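Long-range contact in Succinylglutamatedesuccinylase/aspartoacylase (Rhodobacter sphaeroides 2.4.1, PDB 3CDX), which probably hydrolyses linear amide or ester bonds as a metal-dependent enzyme of the succinylglutamate desuccinylase/aspartoacylase family: residues A[158-171]-A[204-216]. Residues are numbered along the deposited sequence; the frame is centred on the assembly and turned at random.
Sequences TPSTNMHYLADPAL and ERRGIVSLGTELG
N162 and E214 meet where strand 160-163 runs antiparallel to strand 209-214; E204 is the third main contributor, from the last turn of helix 199-205. N162 and G212 form a hydrogen-bonded pair, and the bond from G212 N to N162 O (2.9 Å) is almost straight at 175°. With CG between its backbone N and carbonyl carbon (chi1 56°), the N162 amide lies over the partner strand: OD1 sits 3.3 Å from G212 CA, where any side chain would collide with it, and ND2 reaches 3.6 Å from E214 CG while weakly bonding a water. S160 pairs with E214 in the same manner, E214 N giving 2.9 Å to S160 O, whereas the return bond is weak. S160 OG turns back to T158 O (2.7 Å) and is also hydrogen-bonded to W319 NE1. On the other face, T161 OG1 is hydrogen-bonded to N187 OD1, and T213 OG1 to the backbone N of H149. Just past strand 160-163, H164 ND1 donates to the syn lone pair of E204 OE1 (2.6 Å); the carboxylate meets the ring edge, the two planes 64° apart. Replacing E204 by alanine would probably leave H164 ND1 without this acceptor and L166 CD2 without CG as a neighbour. The carboxylate is likely to favour a protonated imidazole, while at the far end the paired strands bring the side chain of E214 to about 5 Å from the calcium ion bound by H63, E66 and H149.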
loop_
_atom_site.group_PDB
_atom_site.type_symbol
_atom_site.label_atom_id
_atom_site.label_comp_id
_atom_site.label_asym_id
_atom_site.label_seq_id
_atom_site.Cartn_x
_atom_site.Cartn_y
_atom_site.Cartn_z
ATOM N N THR A 158 26.397 -10.769 18.399
ATOM C CA THR A 158 27.071 -11.939 18.943
ATOM C C THR A 158 26.265 -12.481 20.126
ATOM O O THR A 158 25.775 -11.688 20.953
ATOM C CB THR A 158 28.568 -11.657 19.288
ATOM O OG1 THR A 158 29.201 -12.889 19.637
ATOM C CG2 THR A 158 28.707 -10.690 20.404
ATOM N N PRO A 159 26.049 -13.816 20.174
ATOM C CA PRO A 159 25.205 -14.329 21.270
ATOM C C PRO A 159 25.608 -13.877 22.688
ATOM O O PRO A 159 26.738 -14.099 23.150
ATOM C CB PRO A 159 25.250 -15.840 21.100
ATOM C CG PRO A 159 25.676 -16.056 19.564
ATOM C CD PRO A 159 26.500 -14.866 19.228
ATOM N N SER A 160 24.633 -13.329 23.392
ATOM C CA SER A 160 24.874 -12.580 24.608
ATOM C C SER A 160 23.577 -12.394 25.367
ATOM O O SER A 160 22.474 -12.525 24.772
ATOM C CB SER A 160 25.413 -11.200 24.226
ATOM O OG SER A 160 24.607 -10.621 23.197
ATOM N N THR A 161 23.707 -12.088 26.666
ATOM C CA THR A 161 22.602 -11.605 27.486
ATOM C C THR A 161 22.868 -10.133 27.641
ATOM O O THR A 161 23.955 -9.647 27.307
ATOM C CB THR A 161 22.517 -12.251 28.915
ATOM O OG1 THR A 161 23.799 -12.178 29.556
ATOM C CG2 THR A 161 22.125 -13.692 28.844
ATOM N N ASN A 162 21.882 -9.412 28.153
ATOM C CA ASN A 162 22.059 -7.985 28.422
ATOM C C ASN A 162 21.204 -7.556 29.595
ATOM O O ASN A 162 20.296 -8.273 30.013
ATOM C CB ASN A 162 21.771 -7.120 27.196
ATOM C CG ASN A 162 20.381 -7.357 26.645
ATOM O OD1 ASN A 162 19.395 -6.913 27.213
ATOM N ND2 ASN A 162 20.307 -8.058 25.550
ATOM N N MET A 163 21.546 -6.398 30.142
ATOM C CA MET A 163 20.889 -5.823 31.309
ATOM C C MET A 163 21.329 -4.358 31.343
ATOM O O MET A 163 22.401 -4.016 30.822
ATOM C CB MET A 163 21.301 -6.559 32.603
ATOM C CG MET A 163 22.795 -6.823 32.737
ATOM S SD MET A 163 23.359 -7.618 34.269
ATOM C CE MET A 163 23.117 -6.145 35.242
ATOM N N HIS A 164 20.510 -3.497 31.933
ATOM C CA HIS A 164 20.949 -2.121 32.219
ATOM C C HIS A 164 21.838 -2.094 33.451
ATOM O O HIS A 164 21.900 -3.070 34.218
ATOM C CB HIS A 164 19.754 -1.195 32.395
ATOM C CG HIS A 164 18.878 -1.144 31.197
ATOM N ND1 HIS A 164 17.533 -1.430 31.243
ATOM C CD2 HIS A 164 19.166 -0.892 29.899
ATOM C CE1 HIS A 164 17.021 -1.332 30.029
ATOM N NE2 HIS A 164 17.994 -1.014 29.192
ATOM N N TYR A 165 22.547 -0.985 33.632
ATOM C CA TYR A 165 23.263 -0.781 34.871
ATOM C C TYR A 165 22.188 -0.360 35.868
ATOM O O TYR A 165 21.359 0.517 35.588
ATOM C CB TYR A 165 24.329 0.300 34.715
ATOM C CG TYR A 165 25.230 0.467 35.932
ATOM C CD1 TYR A 165 26.286 -0.411 36.159
ATOM C CD2 TYR A 165 25.024 1.502 36.853
ATOM C CE1 TYR A 165 27.113 -0.278 37.247
ATOM C CE2 TYR A 165 25.860 1.643 37.962
ATOM C CZ TYR A 165 26.904 0.740 38.144
ATOM O OH TYR A 165 27.754 0.831 39.226
ATOM N N LEU A 166 22.161 -1.035 37.005
ATOM C CA LEU A 166 21.193 -0.733 38.025
ATOM C C LEU A 166 21.920 0.058 39.104
ATOM O O LEU A 166 22.964 -0.379 39.590
ATOM C CB LEU A 166 20.576 -2.034 38.564
ATOM C CG LEU A 166 19.926 -2.903 37.463
ATOM C CD1 LEU A 166 19.648 -4.304 37.955
ATOM C CD2 LEU A 166 18.650 -2.275 36.864
ATOM N N ALA A 167 21.380 1.234 39.447
ATOM C CA ALA A 167 21.968 2.089 40.477
ATOM C C ALA A 167 22.049 1.328 41.784
ATOM O O ALA A 167 22.997 1.516 42.556
ATOM C CB ALA A 167 21.148 3.361 40.658
ATOM N N ASP A 168 21.064 0.451 41.995
ATOM C CA ASP A 168 20.937 -0.378 43.184
ATOM C C ASP A 168 21.911 -1.568 43.133
ATOM O O ASP A 168 21.741 -2.467 42.328
ATOM C CB ASP A 168 19.475 -0.857 43.267
ATOM C CG ASP A 168 19.188 -1.789 44.460
ATOM O OD1 ASP A 168 20.106 -2.380 45.071
ATOM O OD2 ASP A 168 17.989 -1.941 44.764
ATOM N N PRO A 169 22.951 -1.551 43.984
ATOM C CA PRO A 169 24.032 -2.548 43.965
ATOM C C PRO A 169 23.679 -3.978 44.321
ATOM O O PRO A 169 24.331 -4.878 43.807
ATOM C CB PRO A 169 25.067 -1.982 44.958
ATOM C CG PRO A 169 24.735 -0.492 45.041
ATOM C CD PRO A 169 23.230 -0.467 44.947
ATOM N N ALA A 170 22.688 -4.205 45.190
ATOM C CA ALA A 170 22.289 -5.570 45.547
ATOM C C ALA A 170 21.487 -6.222 44.412
ATOM O O ALA A 170 21.575 -7.446 44.176
ATOM C CB ALA A 170 21.472 -5.587 46.819
ATOM N N LEU A 171 20.695 -5.390 43.738
ATOM C CA LEU A 171 19.944 -5.814 42.596
ATOM C C LEU A 171 20.924 -6.086 41.443
ATOM O O LEU A 171 20.735 -7.022 40.674
ATOM C CB LEU A 171 18.896 -4.756 42.220
ATOM C CG LEU A 171 17.920 -5.056 41.063
ATOM C CD1 LEU A 171 17.175 -6.411 41.198
ATOM C CD2 LEU A 171 16.958 -3.902 40.887
ATOM N N GLU A 204 11.938 -3.764 35.028
ATOM C CA GLU A 204 12.813 -2.975 35.883
ATOM C C GLU A 204 12.013 -2.045 36.781
ATOM O O GLU A 204 12.249 -2.011 37.987
ATOM C CB GLU A 204 13.891 -2.245 35.069
ATOM C CG GLU A 204 15.152 -3.147 34.871
ATOM C CD GLU A 204 15.982 -2.813 33.623
ATOM O OE1 GLU A 204 15.714 -1.762 33.021
ATOM O OE2 GLU A 204 16.907 -3.613 33.247
ATOM N N ARG A 205 11.042 -1.340 36.217
ATOM C CA ARG A 205 10.200 -0.444 37.015
ATOM C C ARG A 205 9.511 -1.177 38.174
ATOM O O ARG A 205 9.389 -0.631 39.272
ATOM C CB ARG A 205 9.161 0.241 36.138
ATOM N N ARG A 206 9.078 -2.410 37.932
ATOM C CA ARG A 206 8.466 -3.245 38.957
ATOM C C ARG A 206 9.482 -3.922 39.897
ATOM O O ARG A 206 9.106 -4.679 40.800
ATOM C CB ARG A 206 7.587 -4.301 38.282
ATOM C CG ARG A 206 6.289 -3.739 37.697
ATOM C CD ARG A 206 5.508 -4.784 36.823
ATOM N NE ARG A 206 4.332 -4.138 36.242
ATOM C CZ ARG A 206 3.182 -3.916 36.880
ATOM N NH1 ARG A 206 3.022 -4.327 38.119
ATOM N NH2 ARG A 206 2.176 -3.283 36.269
ATOM N N GLY A 207 10.774 -3.661 39.688
ATOM C CA GLY A 207 11.809 -4.201 40.576
ATOM C C GLY A 207 11.984 -5.711 40.535
ATOM O O GLY A 207 12.410 -6.326 41.513
ATOM N N ILE A 208 11.634 -6.306 39.398
ATOM C CA ILE A 208 11.806 -7.741 39.110
ATOM C C ILE A 208 13.165 -7.904 38.416
ATOM O O ILE A 208 13.564 -7.033 37.643
ATOM C CB ILE A 208 10.630 -8.190 38.149
ATOM C CG1 ILE A 208 9.272 -8.082 38.875
ATOM C CG2 ILE A 208 10.864 -9.566 37.504
ATOM C CD1 ILE A 208 8.061 -7.856 37.952
ATOM N N VAL A 209 13.893 -8.980 38.702
ATOM C CA VAL A 209 15.160 -9.253 37.996
ATOM C C VAL A 209 14.895 -9.421 36.487
ATOM O O VAL A 209 14.062 -10.209 36.089
ATOM C CB VAL A 209 15.879 -10.487 38.549
ATOM C CG1 VAL A 209 17.100 -10.776 37.746
ATOM C CG2 VAL A 209 16.257 -10.261 40.056
ATOM N N SER A 210 15.577 -8.638 35.668
ATOM C CA SER A 210 15.309 -8.605 34.239
ATOM C C SER A 210 16.596 -8.903 33.448
ATOM O O SER A 210 17.625 -8.210 33.615
ATOM C CB SER A 210 14.767 -7.203 33.906
ATOM O OG SER A 210 14.800 -6.902 32.528
ATOM N N LEU A 211 16.534 -9.937 32.607
ATOM C CA LEU A 211 17.560 -10.231 31.604
ATOM C C LEU A 211 16.996 -10.047 30.201
ATOM O O LEU A 211 15.848 -10.401 29.936
ATOM C CB LEU A 211 18.045 -11.681 31.737
ATOM C CG LEU A 211 19.013 -12.054 32.854
ATOM C CD1 LEU A 211 19.430 -13.556 32.685
ATOM C CD2 LEU A 211 20.244 -11.111 32.853
ATOM N N GLY A 212 17.810 -9.516 29.302
ATOM C CA GLY A 212 17.503 -9.537 27.875
ATOM C C GLY A 212 18.462 -10.536 27.254
ATOM O O GLY A 212 19.423 -10.954 27.926
ATOM N N THR A 213 18.199 -10.906 25.989
ATOM C CA THR A 213 19.184 -11.590 25.132
ATOM C C THR A 213 19.351 -10.921 23.773
ATOM O O THR A 213 18.463 -10.185 23.319
ATOM C CB THR A 213 18.874 -13.078 24.926
ATOM O OG1 THR A 213 17.827 -13.239 23.966
ATOM C CG2 THR A 213 18.456 -13.746 26.235
ATOM N N GLU A 214 20.546 -11.091 23.182
ATOM C CA GLU A 214 20.765 -10.847 21.781
ATOM C C GLU A 214 21.426 -12.112 21.229
ATOM O O GLU A 214 22.615 -12.375 21.464
ATOM C CB GLU A 214 21.584 -9.572 21.560
ATOM C CG GLU A 214 20.888 -8.219 21.984
ATOM C CD GLU A 214 19.542 -7.943 21.280
ATOM O OE1 GLU A 214 19.251 -8.566 20.239
ATOM O OE2 GLU A 214 18.774 -7.074 21.761
ATOM N N LEU A 215 20.631 -12.899 20.526
ATOM C CA LEU A 215 21.017 -14.229 20.083
ATOM C C LEU A 215 21.080 -14.364 18.569
ATOM O O LEU A 215 20.868 -15.435 18.046
ATOM C CB LEU A 215 20.055 -15.289 20.687
ATOM C CG LEU A 215 20.107 -15.518 22.219
ATOM C CD1 LEU A 215 18.967 -16.417 22.705
ATOM C CD2 LEU A 215 21.479 -16.074 22.708
ATOM N N GLY A 216 21.382 -13.278 17.863
ATOM C CA GLY A 216 21.574 -13.356 16.427
ATOM C C GLY A 216 20.934 -12.220 15.663
ATOM O O GLY A 216 20.944 -11.055 16.108
HETATM O O HOH W 1 17.164 -7.480 24.640
#